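Local coordinates for ABM domain-containing protein (Caulobacter crescentus, PDB 3BM7), which is of unknown function but is probably an oxidoreductase related to the antibiotic biosynthesis monooxygenases, at residues A50-C55 with G86-F91; A35-V40 with Y58-S63. One frame throughout, in Å; residues are numbered along the deposited sequence. Where two conformers were deposited one is given.

Interaction 1: residues A50-C55 with G86-F91. With EDO (1,2-ethanediol), chain B.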
loop_
_atom_site.group_PDB
_atom_site.type_symbol
_atom_site.label_atom_id
_atom_site.label_comp_id
_atom_site.label_asym_id
_atom_site.label_seq_id
_atom_site.Cartn_x
_atom_site.Cartn_y
_atom_site.Cartn_z
ATOM N N ALA A 50 2.318 9.196 15.538
ATOM C CA ALA A 50 2.017 10.028 16.589
ATOM C C ALA A 50 2.187 11.505 16.275
ATOM O O ALA A 50 1.466 12.318 16.847
ATOM C CB ALA A 50 2.932 9.659 17.827
ATOM N N ASN A 51 3.175 11.866 15.458
ATOM C CA ASN A 51 3.578 13.253 15.251
ATOM C C ASN A 51 3.072 13.943 13.999
ATOM O O ASN A 51 3.073 15.176 13.946
ATOM C CB ASN A 51 5.108 13.370 15.270
ATOM C CG ASN A 51 5.705 12.943 16.577
ATOM O OD1 ASN A 51 5.134 13.191 17.643
ATOM N ND2 ASN A 51 6.890 12.353 16.528
ATOM N N GLU A 52 2.612 13.169 13.020
ATOM C CA GLU A 52 2.292 13.697 11.670
ATOM C C GLU A 52 0.839 13.488 11.278
ATOM O O GLU A 52 0.476 12.419 10.777
ATOM C CB GLU A 52 3.174 13.016 10.628
ATOM C CG GLU A 52 4.656 13.346 10.778
ATOM C CD GLU A 52 5.567 12.504 9.893
ATOM O OE1 GLU A 52 5.247 12.285 8.682
ATOM O OE2 GLU A 52 6.617 12.025 10.435
ATOM N N PRO A 53 -0.006 14.500 11.511
ATOM C CA PRO A 53 -1.411 14.359 11.141
ATOM C C PRO A 53 -1.628 14.149 9.631
ATOM O O PRO A 53 -2.678 13.663 9.241
ATOM C CB PRO A 53 -2.051 15.670 11.645
ATOM C CG PRO A 53 -0.969 16.588 11.825
ATOM C CD PRO A 53 0.261 15.791 12.150
ATOM N N GLY A 54 -0.657 14.559 8.809
ATOM C CA GLY A 54 -0.741 14.405 7.374
ATOM C C GLY A 54 -0.341 13.048 6.868
ATOM O O GLY A 54 -0.448 12.776 5.680
ATOM N N CYS A 55 0.159 12.192 7.759
ATOM C CA CYS A 55 0.448 10.824 7.387
ATOM C C CYS A 55 -0.752 9.977 7.785
ATOM O O CYS A 55 -1.016 9.796 8.954
ATOM C CB CYS A 55 1.694 10.333 8.081
ATOM S SG CYS A 55 2.063 8.630 7.583
ATOM N N GLY A 86 9.684 13.681 5.086
ATOM C CA GLY A 86 11.026 13.300 4.662
ATOM C C GLY A 86 12.142 14.087 5.319
ATOM O O GLY A 86 13.320 13.727 5.220
ATOM N N GLY A 87 11.785 15.167 6.001
ATOM C CA GLY A 87 12.772 16.065 6.608
ATOM C C GLY A 87 12.883 16.104 8.119
ATOM O O GLY A 87 13.679 16.854 8.656
ATOM N N THR A 88 12.082 15.310 8.830
ATOM C CA THR A 88 12.129 15.330 10.272
ATOM C C THR A 88 13.437 14.759 10.844
ATOM O O THR A 88 14.079 13.921 10.204
ATOM C CB THR A 88 10.969 14.558 10.929
ATOM O OG1 THR A 88 11.143 13.154 10.712
ATOM C CG2 THR A 88 9.605 15.036 10.393
ATOM N N ASP A 89 13.825 15.207 12.037
ATOM C CA ASP A 89 15.052 14.690 12.670
ATOM C C ASP A 89 14.961 13.202 13.010
ATOM O O ASP A 89 15.959 12.481 12.957
ATOM C CB ASP A 89 15.439 15.503 13.922
ATOM C CG ASP A 89 14.336 15.553 14.978
ATOM O OD1 ASP A 89 13.218 15.054 14.736
ATOM O OD2 ASP A 89 14.583 16.142 16.052
ATOM N N TYR A 90 13.771 12.737 13.382
ATOM C CA TYR A 90 13.591 11.321 13.670
ATOM C C TYR A 90 13.590 10.453 12.416
ATOM O O TYR A 90 14.066 9.332 12.458
ATOM C CB TYR A 90 12.373 11.076 14.590
ATOM C CG TYR A 90 11.051 11.588 14.077
ATOM C CD1 TYR A 90 10.254 10.808 13.254
ATOM C CD2 TYR A 90 10.576 12.837 14.454
ATOM C CE1 TYR A 90 9.036 11.297 12.775
ATOM C CE2 TYR A 90 9.357 13.314 14.007
ATOM C CZ TYR A 90 8.588 12.538 13.184
ATOM O OH TYR A 90 7.376 13.034 12.736
ATOM N N PHE A 91 13.064 10.954 11.309
ATOM C CA PHE A 91 13.182 10.234 10.038
ATOM C C PHE A 91 14.656 10.098 9.612
ATOM O O PHE A 91 15.119 9.017 9.246
ATOM C CB PHE A 91 12.370 10.913 8.933
ATOM C CG PHE A 91 12.400 10.213 7.641
ATOM C CD1 PHE A 91 11.489 9.213 7.352
ATOM C CD2 PHE A 91 13.319 10.577 6.672
ATOM C CE1 PHE A 91 11.509 8.558 6.136
ATOM C CE2 PHE A 91 13.334 9.940 5.454
ATOM C CZ PHE A 91 12.429 8.933 5.176
HETATM C C1 EDO B . -0.984 14.016 15.043
HETATM O O1 EDO B . 0.351 14.343 15.421
HETATM C C2 EDO B . -1.008 12.586 14.527
HETATM O O2 EDO B . -2.361 12.190 14.306
HETATM O O HOH W 1 9.183 11.764 9.554
#

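Interaction 2: residues A35-V40 with Y58-S63. With EDO (1,2-ethanediol), chain C.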
loop_
_atom_site.group_PDB
_atom_site.type_symbol
_atom_site.label_atom_id
_atom_site.label_comp_id
_atom_site.label_asym_id
_atom_site.label_seq_id
_atom_site.Cartn_x
_atom_site.Cartn_y
_atom_site.Cartn_z
ATOM N N ALA A 35 15.769 -8.413 12.567
ATOM C CA ALA A 35 15.320 -8.005 13.882
ATOM C C ALA A 35 15.713 -6.565 14.209
ATOM O O ALA A 35 14.914 -5.772 14.733
ATOM C CB ALA A 35 15.907 -8.976 14.966
ATOM N N GLU A 36 16.968 -6.236 13.909
ATOM C CA GLU A 36 17.501 -4.889 14.101
ATOM C C GLU A 36 16.708 -3.891 13.276
ATOM O O GLU A 36 16.224 -2.874 13.780
ATOM C CB GLU A 36 18.983 -4.875 13.683
ATOM C CG GLU A 36 19.726 -3.532 13.775
ATOM C CD GLU A 36 21.215 -3.659 13.418
ATOM O OE1 GLU A 36 21.692 -4.795 13.190
ATOM O OE2 GLU A 36 21.915 -2.628 13.368
ATOM N N PHE A 37 16.572 -4.208 11.998
ATOM C CA PHE A 37 15.817 -3.379 11.079
ATOM C C PHE A 37 14.381 -3.153 11.597
ATOM O O PHE A 37 13.916 -2.007 11.634
ATOM C CB PHE A 37 15.780 -3.985 9.681
ATOM C CG PHE A 37 14.701 -3.394 8.821
ATOM C CD1 PHE A 37 14.860 -2.131 8.280
ATOM C CD2 PHE A 37 13.489 -4.052 8.634
ATOM C CE1 PHE A 37 13.894 -1.582 7.506
ATOM C CE2 PHE A 37 12.514 -3.494 7.867
ATOM C CZ PHE A 37 12.699 -2.264 7.323
ATOM N N GLU A 38 13.677 -4.226 11.959
ATOM C CA GLU A 38 12.284 -4.063 12.383
ATOM C C GLU A 38 12.133 -3.202 13.634
ATOM O O GLU A 38 11.211 -2.399 13.745
ATOM C CB GLU A 38 11.552 -5.406 12.559
ATOM C CG GLU A 38 11.365 -6.143 11.232
ATOM C CD GLU A 38 10.588 -7.428 11.345
ATOM O OE1 GLU A 38 9.972 -7.645 12.404
ATOM O OE2 GLU A 38 10.623 -8.229 10.384
ATOM N N LYS A 39 13.053 -3.355 14.583
ATOM C CA LYS A 39 12.999 -2.516 15.774
ATOM C C LYS A 39 13.147 -1.039 15.464
ATOM O O LYS A 39 12.372 -0.228 15.978
ATOM C CB LYS A 39 14.071 -2.953 16.788
ATOM C CG LYS A 39 13.987 -2.173 18.096
ATOM N N VAL A 40 14.116 -0.682 14.617
ATOM C CA VAL A 40 14.306 0.710 14.240
ATOM C C VAL A 40 13.098 1.197 13.449
ATOM O O VAL A 40 12.583 2.293 13.691
ATOM C CB VAL A 40 15.548 0.887 13.387
ATOM C CG1 VAL A 40 15.660 2.335 12.879
ATOM C CG2 VAL A 40 16.799 0.471 14.190
ATOM N N TYR A 58 0.958 4.313 7.441
ATOM C CA TYR A 58 2.366 4.073 7.476
ATOM C C TYR A 58 2.595 2.673 8.002
ATOM O O TYR A 58 2.769 2.469 9.197
ATOM C CB TYR A 58 3.068 5.128 8.356
ATOM C CG TYR A 58 4.522 5.248 8.081
ATOM C CD1 TYR A 58 5.009 5.890 6.967
ATOM C CD2 TYR A 58 5.463 4.694 8.967
ATOM C CE1 TYR A 58 6.371 5.990 6.705
ATOM C CE2 TYR A 58 6.797 4.770 8.716
ATOM C CZ TYR A 58 7.281 5.442 7.631
ATOM O OH TYR A 58 8.619 5.526 7.359
ATOM N N GLN A 59 2.581 1.695 7.121
ATOM C CA GLN A 59 2.454 0.302 7.529
ATOM C C GLN A 59 3.571 -0.530 6.905
ATOM O O GLN A 59 3.636 -0.830 5.663
ATOM C CB GLN A 59 1.099 -0.270 7.109
ATOM C CG GLN A 59 0.950 -1.714 7.544
ATOM C CD GLN A 59 0.957 -1.829 9.052
ATOM O OE1 GLN A 59 0.096 -1.242 9.760
ATOM N NE2 GLN A 59 1.927 -2.581 9.580
ATOM N N LEU A 60 4.496 -0.988 7.767
ATOM C CA LEU A 60 5.492 -1.936 7.362
ATOM C C LEU A 60 4.859 -3.305 7.113
ATOM O O LEU A 60 4.060 -3.775 7.914
ATOM C CB LEU A 60 6.528 -2.108 8.480
ATOM C CG LEU A 60 7.749 -2.941 8.115
ATOM C CD1 LEU A 60 8.619 -2.359 6.994
ATOM C CD2 LEU A 60 8.595 -3.169 9.431
ATOM N N THR A 61 5.240 -3.919 6.021
ATOM C CA THR A 61 4.852 -5.310 5.695
ATOM C C THR A 61 6.015 -6.124 5.206
ATOM O O THR A 61 7.001 -5.579 4.692
ATOM C CB THR A 61 3.722 -5.348 4.591
ATOM O OG1 THR A 61 4.297 -5.130 3.288
ATOM C CG2 THR A 61 2.571 -4.354 4.930
ATOM N N ARG A 62 5.916 -7.454 5.351
ATOM C CA ARG A 62 6.948 -8.364 4.884
ATOM C C ARG A 62 6.492 -9.101 3.634
ATOM O O ARG A 62 5.354 -9.590 3.606
ATOM C CB ARG A 62 7.204 -9.453 5.945
ATOM C CG ARG A 62 7.556 -8.956 7.306
ATOM C CD ARG A 62 8.261 -10.092 8.137
ATOM N NE ARG A 62 8.388 -9.730 9.548
ATOM C CZ ARG A 62 7.452 -9.901 10.469
ATOM N NH1 ARG A 62 6.298 -10.505 10.180
ATOM N NH2 ARG A 62 7.685 -9.489 11.709
ATOM N N SER A 63 7.400 -9.258 2.677
ATOM C CA SER A 63 7.177 -10.146 1.555
ATOM C C SER A 63 6.984 -11.569 2.016
ATOM O O SER A 63 7.603 -12.003 2.980
ATOM C CB SER A 63 8.325 -10.051 0.572
ATOM O OG SER A 63 8.208 -11.000 -0.485
HETATM C C1 EDO C . 10.227 -10.790 3.730
HETATM O O1 EDO C . 10.190 -12.208 3.767
HETATM C C2 EDO C . 11.208 -10.217 4.718
HETATM O O2 EDO C . 10.543 -9.791 5.883
#

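Interaction 1: residues A50-C55 with G86-F91
Thr88 opens a short helix and, through one water, reaches Glu52, the residue at which the chain leaves the long helix 34-51. The two helices they flank, 34-51 and 89-98, belong to the helical layer of a ferredoxin-like fold, and here the exit of one helix is tied to the entry of another. Thr88 is an N-cap: its OG1 accepts from Phe91 N at 3.0 Å, closing the first turn of helix 89-98. The same OG1 donates to a water 2.7 Å away, and that water donates in turn to Glu52 OE2.

Tyr90 makes the largest contribution to the contact. Its CG sits between the backbone N and the carbonyl carbon (chi1 58°), which brings the ring back over its own helix start, with Thr88 OG1 3.4 Å above the plane over the ring centre. The phenol thus points at the end of helix 34-51, against Leu44, Lys47 and Val48. Asn51 slides past it, CB lying 3.4 Å from Tyr90 OH and the amide plane turned 59° from the ring. Glu52 comes from the opposite direction, extended beyond CG. Glu52 OE1 is hydrogen-bonded to His85 ND1, so both carboxylate oxygens are engaged and the group's rotation is restrained. The direct link is short: Tyr90 OH donates to the anti lone pair of Glu52 OE2 at 2.6 Å.

Interaction 2: residues A35-V40 with Y58-S63
Glu38 OE2 is gripped by two groups, Arg62 NE at 2.8 Å and the hydroxyl of Tyr70 on the adjoining strand. The salt bridge is two-pronged and side-on: Arg62 NH2 holds Glu38 OE1 at 3.0 Å, while NE donates to OE2 almost straight (167°). Both oxygens lie close to the guanidinium plane and are met on their syn sides, but the nitrogens stand well out of the carboxylate plane, because the two flat groups are turned 36° against each other. Arg62 gets there by running extended from CG to NE, and the two side chains cross at about a right angle.

In the ferredoxin-like fold helices pack on one face of an antiparallel sheet, and here helix 34-51 lies over strand 55-62; the axes of their segments 35-40 and 58-62 run nearly antiparallel, 11.0 Å apart at closest approach. Deeper in that interface Leu60 points at the helix, and its CD1 meets the edge of the Phe37 ring, 4.1 Å from CZ. Tyr70 also touches Phe37, Leu60 and Arg62. Strand 55-62 is an edge strand within the chain, yet Thr61 and Arg62 pair with an antiparallel strand of the second subunit, whose Val114 packs on both Glu38 and Arg62.

Helix 34-51 serves both contacts, interaction 2 near its beginning and interaction 1 at its end, with centres about 17 Å apart. Both are partly buried, and both turn on a glutamate, Glu38 within helix 34-51 and Glu52 just past its end, with a further protein residue holding the carboxylate. The chemistry differs with position. Interaction 1 connects two helices through a tyrosine hydroxyl and a water, and no other subunit touches it. Interaction 2 joins helix to sheet: an apolar pair lies beside a charged one, close to the subunit interface. Along the chain their segments alternate, 50-55 and 58-63 being separated by only two residues.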